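Local coordinates for Myo-inositol-1-phosphate synthase-related protein (Thermotoga maritima MSB8, PDB 3CIN) that belongs to the myo-inositol-1-phosphate synthase family and binds nicotinamide-adenine-dinucleotide on a Rossmann-type domain, at residues A[133-138]-A[184-189]; A[301-306]-A[323-328]. All coordinates share one frame; numbering follows the deposited sequence. Where two conformers were deposited one is given.

Interaction 1 (133-138 with 184-189) comes first along the chain and closes before interaction 2 (301-306 with 323-328) begins. The two lie on opposite sides of the chain's centre, their own centres 37 Å apart and their nearest atoms about 18 Å apart, so they do not touch. Interaction 1 sits where helices 120-134 and 171-186 turn into strands 138-141 and 189-193, neighbours in the seven-stranded parallel sheet. Interaction 2 joins strands 301-311 and 317-327 of the separate mixed sheet. One contact thus belongs to the nucleotide-binding domain, the other to the mixed sheet that meets neighbouring subunits; just beyond strand 317-327, Asp328 at the start of helix 328-348 bonds the nicotinamide-adenine-dinucleotide.

Interaction 1: A[133-138]-A[184-189]; sequences ELDPDV and NKRGGA
Arg186 reaches from the end of helix 171-186 across to the loop after helix 120-134, and its guanidinium is held there in a salt-bridge network with two aspartates. Its side chain leaves the helix with CG anti to the backbone N (chi1 -170°) and runs extended to NE, which gives Asp135 OD1 a nearly straight bond of 2.9 Å in the guanidinium plane. At the far end NH1 and NH2 both close on one oxygen, Asp137 OD1, at 3.1 and 2.9 Å from the same face of the carboxylate, whose plane stands 78° from that of the guanidinium. NH1 also donates to Gly188 O at 3.0 Å, tying the arginine to its own loop, while Pro136 O lies over the centre of one guanidinium face. These are helix-to-strand turns of a Rossmann-type domain, leading into the adjacent parallel strands 138-141 and 189-193. On the buried side, toward the strands, the backbones close in, Asp137 CA and Ala189 CA lying 5.0 Å apart, and Asp137 OD2 accepts from the backbone N of Lys15 in strand 14-19. On the helical side only side chains bridge the gap, between partly exposed Asp135 and Arg186, and exposed Gly187, with positive phi, turns the chain.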
# COMPACT_ATOMS: atom_id res chain seq x y z
N GLU A 133 42.93 -10.91 27.05
CA GLU A 133 43.97 -10.08 26.45
C GLU A 133 43.43 -8.93 25.61
O GLU A 133 44.03 -7.89 25.53
CB GLU A 133 44.92 -10.88 25.57
CG GLU A 133 45.54 -12.08 26.29
CD GLU A 133 46.76 -12.65 25.51
OE1 GLU A 133 47.41 -11.89 24.79
OE2 GLU A 133 47.01 -13.87 25.59
N LEU A 134 42.27 -9.15 24.97
CA LEU A 134 41.59 -8.12 24.16
C LEU A 134 40.87 -7.11 25.06
O LEU A 134 40.71 -5.94 24.71
CB LEU A 134 40.62 -8.80 23.19
CG LEU A 134 41.26 -9.70 22.10
CD1 LEU A 134 40.20 -10.34 21.15
CD2 LEU A 134 42.38 -9.01 21.37
N ASP A 135 40.46 -7.58 26.22
CA ASP A 135 39.89 -6.78 27.30
C ASP A 135 38.61 -6.00 26.99
O ASP A 135 38.45 -4.85 27.42
CB ASP A 135 40.93 -5.81 27.82
CG ASP A 135 40.51 -5.18 29.11
OD1 ASP A 135 39.95 -5.92 29.93
OD2 ASP A 135 40.73 -3.95 29.31
N PRO A 136 37.63 -6.64 26.29
CA PRO A 136 36.41 -5.87 26.04
C PRO A 136 35.59 -5.58 27.27
O PRO A 136 35.55 -6.41 28.20
CB PRO A 136 35.58 -6.81 25.15
CG PRO A 136 36.06 -8.20 25.55
CD PRO A 136 37.55 -7.99 25.74
N ASP A 137 34.90 -4.44 27.25
CA ASP A 137 33.83 -4.14 28.23
C ASP A 137 32.53 -4.80 27.77
O ASP A 137 31.72 -5.24 28.62
CB ASP A 137 33.60 -2.61 28.27
CG ASP A 137 34.78 -1.85 28.80
OD1 ASP A 137 35.07 -2.06 29.98
OD2 ASP A 137 35.41 -1.03 28.08
N VAL A 138 32.30 -4.80 26.45
CA VAL A 138 31.02 -5.22 25.88
C VAL A 138 31.24 -6.22 24.77
O VAL A 138 32.05 -5.98 23.85
CB VAL A 138 30.17 -4.03 25.40
CG1 VAL A 138 28.81 -4.53 24.86
CG2 VAL A 138 29.99 -3.00 26.52
N ASN A 184 33.60 -12.84 35.11
CA ASN A 184 34.06 -13.18 36.44
C ASN A 184 35.56 -12.98 36.56
O ASN A 184 36.01 -12.36 37.51
CB ASN A 184 33.62 -14.59 36.81
CG ASN A 184 34.00 -14.96 38.23
OD1 ASN A 184 33.18 -14.90 39.14
ND2 ASN A 184 35.22 -15.34 38.41
N LYS A 185 36.33 -13.41 35.55
CA LYS A 185 37.79 -13.24 35.63
C LYS A 185 38.21 -11.77 35.51
O LYS A 185 39.26 -11.35 36.04
CB LYS A 185 38.50 -14.06 34.56
CG LYS A 185 38.48 -15.59 34.85
N ARG A 186 37.42 -11.00 34.78
CA ARG A 186 37.75 -9.60 34.48
C ARG A 186 37.26 -8.61 35.52
O ARG A 186 37.77 -7.49 35.58
CB ARG A 186 37.14 -9.22 33.14
CG ARG A 186 37.62 -7.88 32.64
CD ARG A 186 36.67 -7.26 31.72
NE ARG A 186 37.28 -6.11 31.05
CZ ARG A 186 36.69 -4.92 30.94
NH1 ARG A 186 35.48 -4.72 31.45
NH2 ARG A 186 37.29 -3.95 30.29
N GLY A 187 36.27 -9.00 36.32
CA GLY A 187 35.64 -8.09 37.25
C GLY A 187 34.43 -7.35 36.69
O GLY A 187 33.97 -6.36 37.26
N GLY A 188 33.92 -7.82 35.57
CA GLY A 188 32.67 -7.32 35.01
C GLY A 188 32.71 -7.06 33.53
O GLY A 188 33.69 -6.50 32.99
N ALA A 189 31.61 -7.39 32.86
CA ALA A 189 31.50 -7.13 31.43
C ALA A 189 30.03 -7.19 31.06
O ALA A 189 29.18 -7.44 31.93
CB ALA A 189 32.31 -8.15 30.64

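Interaction 2: A[301-306]-A[323-328]; sequences KKFIAI and NGRIND. With NAD (nicotinamide-adenine-dinucleotide), chain F.
The beta hairpin of strands 301-311 and 317-327 begins and ends in this antiparallel pairing, close to the bound nicotinamide-adenine-dinucleotide. Within 301-306 and 323-328 the hydrogen-bonded pairs are Lys302 with Ile326 and Ile304 with Gly324; in the second, Ile304 N meets Gly324 O at 3.0 Å. Arg325 folds back over the neighbouring strand, bent at chi2 (-66°) and chi3 (-50°), which brings NH2 to Lys301 O at 2.8 Å. Its NE donates to Lys302 O at 3.3 Å from above the carbonyl plane, so that this oxygen, which also takes the backbone N of Ile326, has two donors. The CD methylene of Lys301 lies over one face of the guanidinium, and Arg325 CD meets the edge of the Phe303 ring. The remaining nitrogen, NH1, forms salt bridges with Glu319 and Glu309 of the third subunit. On the face carrying Lys302, Ile304 and Ile326, Ile304 CG2 packs against Ile326 CD1 at 3.8 Å. The extended Lys302 chain crosses Asp328 at about a right angle, with NZ in a salt bridge to OD1 of Asp328 at 3.3 Å. Asp328 O accepts from N7N of the dinucleotide at 2.7 Å. Residues 323-325 also pair with the second subunit: an edge-strand hairpin extended antiparallel by a neighbouring chain into one continuous intersubunit beta sheet.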
# COMPACT_ATOMS: atom_id res chain seq x y z
N LYS A 301 17.69 -4.63 1.92
CA LYS A 301 16.52 -3.76 2.08
C LYS A 301 15.20 -4.54 2.00
O LYS A 301 14.72 -4.78 0.90
CB LYS A 301 16.55 -2.62 1.07
CG LYS A 301 15.67 -1.37 1.42
CD LYS A 301 15.87 -0.20 0.40
CE LYS A 301 15.06 1.06 0.86
NZ LYS A 301 15.02 2.18 -0.13
N LYS A 302 14.65 -4.85 3.16
CA LYS A 302 13.45 -5.69 3.32
C LYS A 302 12.26 -5.03 2.69
O LYS A 302 12.19 -3.81 2.67
CB LYS A 302 13.12 -5.90 4.80
CG LYS A 302 13.96 -6.84 5.52
CD LYS A 302 13.23 -7.19 6.80
CE LYS A 302 13.94 -8.21 7.62
NZ LYS A 302 13.54 -8.04 9.03
N PHE A 303 11.35 -5.84 2.14
CA PHE A 303 10.01 -5.37 1.82
C PHE A 303 9.14 -5.89 2.94
O PHE A 303 9.23 -7.05 3.31
CB PHE A 303 9.50 -5.90 0.50
CG PHE A 303 8.05 -5.62 0.27
CD1 PHE A 303 7.58 -4.31 0.08
CD2 PHE A 303 7.12 -6.67 0.23
CE1 PHE A 303 6.23 -4.07 -0.13
CE2 PHE A 303 5.76 -6.43 -0.01
CZ PHE A 303 5.31 -5.11 -0.16
N ILE A 304 8.30 -5.03 3.49
CA ILE A 304 7.33 -5.42 4.51
C ILE A 304 5.91 -5.05 4.05
O ILE A 304 5.69 -4.06 3.37
CB ILE A 304 7.68 -4.80 5.91
CG1 ILE A 304 7.47 -3.30 5.97
CG2 ILE A 304 9.16 -5.14 6.35
CD1 ILE A 304 7.42 -2.74 7.40
N ALA A 305 4.92 -5.83 4.50
CA ALA A 305 3.52 -5.54 4.24
C ALA A 305 2.75 -5.94 5.49
O ALA A 305 2.98 -6.98 6.03
CB ALA A 305 3.00 -6.25 2.99
N ILE A 306 1.90 -5.06 6.00
CA ILE A 306 1.17 -5.33 7.25
C ILE A 306 -0.30 -4.98 6.95
O ILE A 306 -0.59 -3.98 6.35
CB ILE A 306 1.69 -4.45 8.41
CG1 ILE A 306 3.12 -4.74 8.85
CG2 ILE A 306 0.87 -4.59 9.70
CD1 ILE A 306 3.84 -3.56 9.50
N ASN A 323 2.98 -0.63 3.96
CA ASN A 323 4.03 -1.27 3.17
C ASN A 323 5.32 -0.53 3.47
O ASN A 323 5.30 0.63 3.79
CB ASN A 323 3.87 -1.09 1.67
CG ASN A 323 2.75 -1.91 1.07
OD1 ASN A 323 2.37 -2.96 1.57
ND2 ASN A 323 2.24 -1.42 -0.04
N GLY A 324 6.45 -1.15 3.30
CA GLY A 324 7.69 -0.39 3.56
C GLY A 324 8.85 -1.03 2.88
O GLY A 324 8.81 -2.22 2.54
N ARG A 325 9.90 -0.24 2.68
CA ARG A 325 11.20 -0.78 2.29
C ARG A 325 12.12 -0.25 3.34
O ARG A 325 12.32 0.97 3.41
CB ARG A 325 11.62 -0.24 0.96
CG ARG A 325 10.81 -0.77 -0.18
CD ARG A 325 11.04 -2.31 -0.40
NE ARG A 325 12.41 -2.85 -0.48
CZ ARG A 325 13.20 -2.88 -1.57
NH1 ARG A 325 12.81 -2.30 -2.67
NH2 ARG A 325 14.39 -3.47 -1.56
N ILE A 326 12.72 -1.14 4.08
CA ILE A 326 13.57 -0.79 5.22
C ILE A 326 14.94 -1.50 5.17
O ILE A 326 15.05 -2.71 4.98
CB ILE A 326 12.84 -0.99 6.53
CG1 ILE A 326 12.32 -2.39 6.71
CG2 ILE A 326 11.55 -0.11 6.61
CD1 ILE A 326 11.36 -2.44 7.88
N ASN A 327 16.00 -0.72 5.37
CA ASN A 327 17.34 -1.26 5.35
C ASN A 327 17.63 -1.94 6.65
O ASN A 327 17.78 -1.29 7.71
CB ASN A 327 18.33 -0.13 5.07
CG ASN A 327 18.34 0.30 3.66
OD1 ASN A 327 19.04 -0.31 2.84
ND2 ASN A 327 17.63 1.38 3.34
N ASP A 328 17.80 -3.27 6.58
CA ASP A 328 17.95 -4.09 7.77
C ASP A 328 19.14 -3.79 8.66
O ASP A 328 19.01 -3.54 9.87
CB ASP A 328 18.12 -5.56 7.34
CG ASP A 328 16.84 -6.28 7.21
OD1 ASP A 328 15.92 -6.01 8.02
OD2 ASP A 328 16.78 -7.12 6.28
PA NAD F . 24.90 -12.32 8.40
O1A NAD F . 25.24 -11.29 7.35
O2A NAD F . 24.78 -13.69 7.81
O5B NAD F . 26.12 -12.34 9.38
C5B NAD F . 26.27 -13.38 10.35
C4B NAD F . 27.75 -13.59 10.57
O4B NAD F . 27.93 -14.45 11.69
C3B NAD F . 28.50 -14.22 9.40
O3B NAD F . 29.73 -13.56 9.16
C2B NAD F . 28.74 -15.65 9.86
O2B NAD F . 29.79 -16.26 9.17
C1B NAD F . 28.95 -15.42 11.35
N9A NAD F . 28.75 -16.60 12.20
C8A NAD F . 27.74 -17.54 12.02
N7A NAD F . 27.80 -18.39 13.10
C5A NAD F . 28.84 -17.98 13.90
C6A NAD F . 29.41 -18.52 15.06
N6A NAD F . 28.89 -19.62 15.69
N1A NAD F . 30.44 -17.82 15.64
C2A NAD F . 30.93 -16.67 15.04
N3A NAD F . 30.44 -16.17 13.86
C4A NAD F . 29.40 -16.84 13.32
O3 NAD F . 23.61 -11.91 9.20
PN NAD F . 23.22 -10.44 9.64
O1N NAD F . 22.20 -9.94 8.68
O2N NAD F . 24.44 -9.66 10.01
O5D NAD F . 22.40 -10.74 10.96
C5D NAD F . 23.07 -11.11 12.15
C4D NAD F . 22.09 -11.60 13.21
O4D NAD F . 21.31 -10.51 13.63
C3D NAD F . 21.13 -12.70 12.79
O3D NAD F . 20.92 -13.62 13.89
C2D NAD F . 19.84 -11.93 12.57
O2D NAD F . 18.69 -12.74 12.78
C1D NAD F . 19.96 -10.90 13.67
N1N NAD F . 19.11 -9.73 13.45
C2N NAD F . 19.28 -8.98 12.36
C3N NAD F . 18.42 -7.85 12.26
C7N NAD F . 18.73 -6.87 11.23
O7N NAD F . 19.75 -7.19 10.38
N7N NAD F . 18.03 -5.72 11.16
C4N NAD F . 17.46 -7.56 13.22
C5N NAD F . 17.31 -8.35 14.31
C6N NAD F . 18.18 -9.45 14.42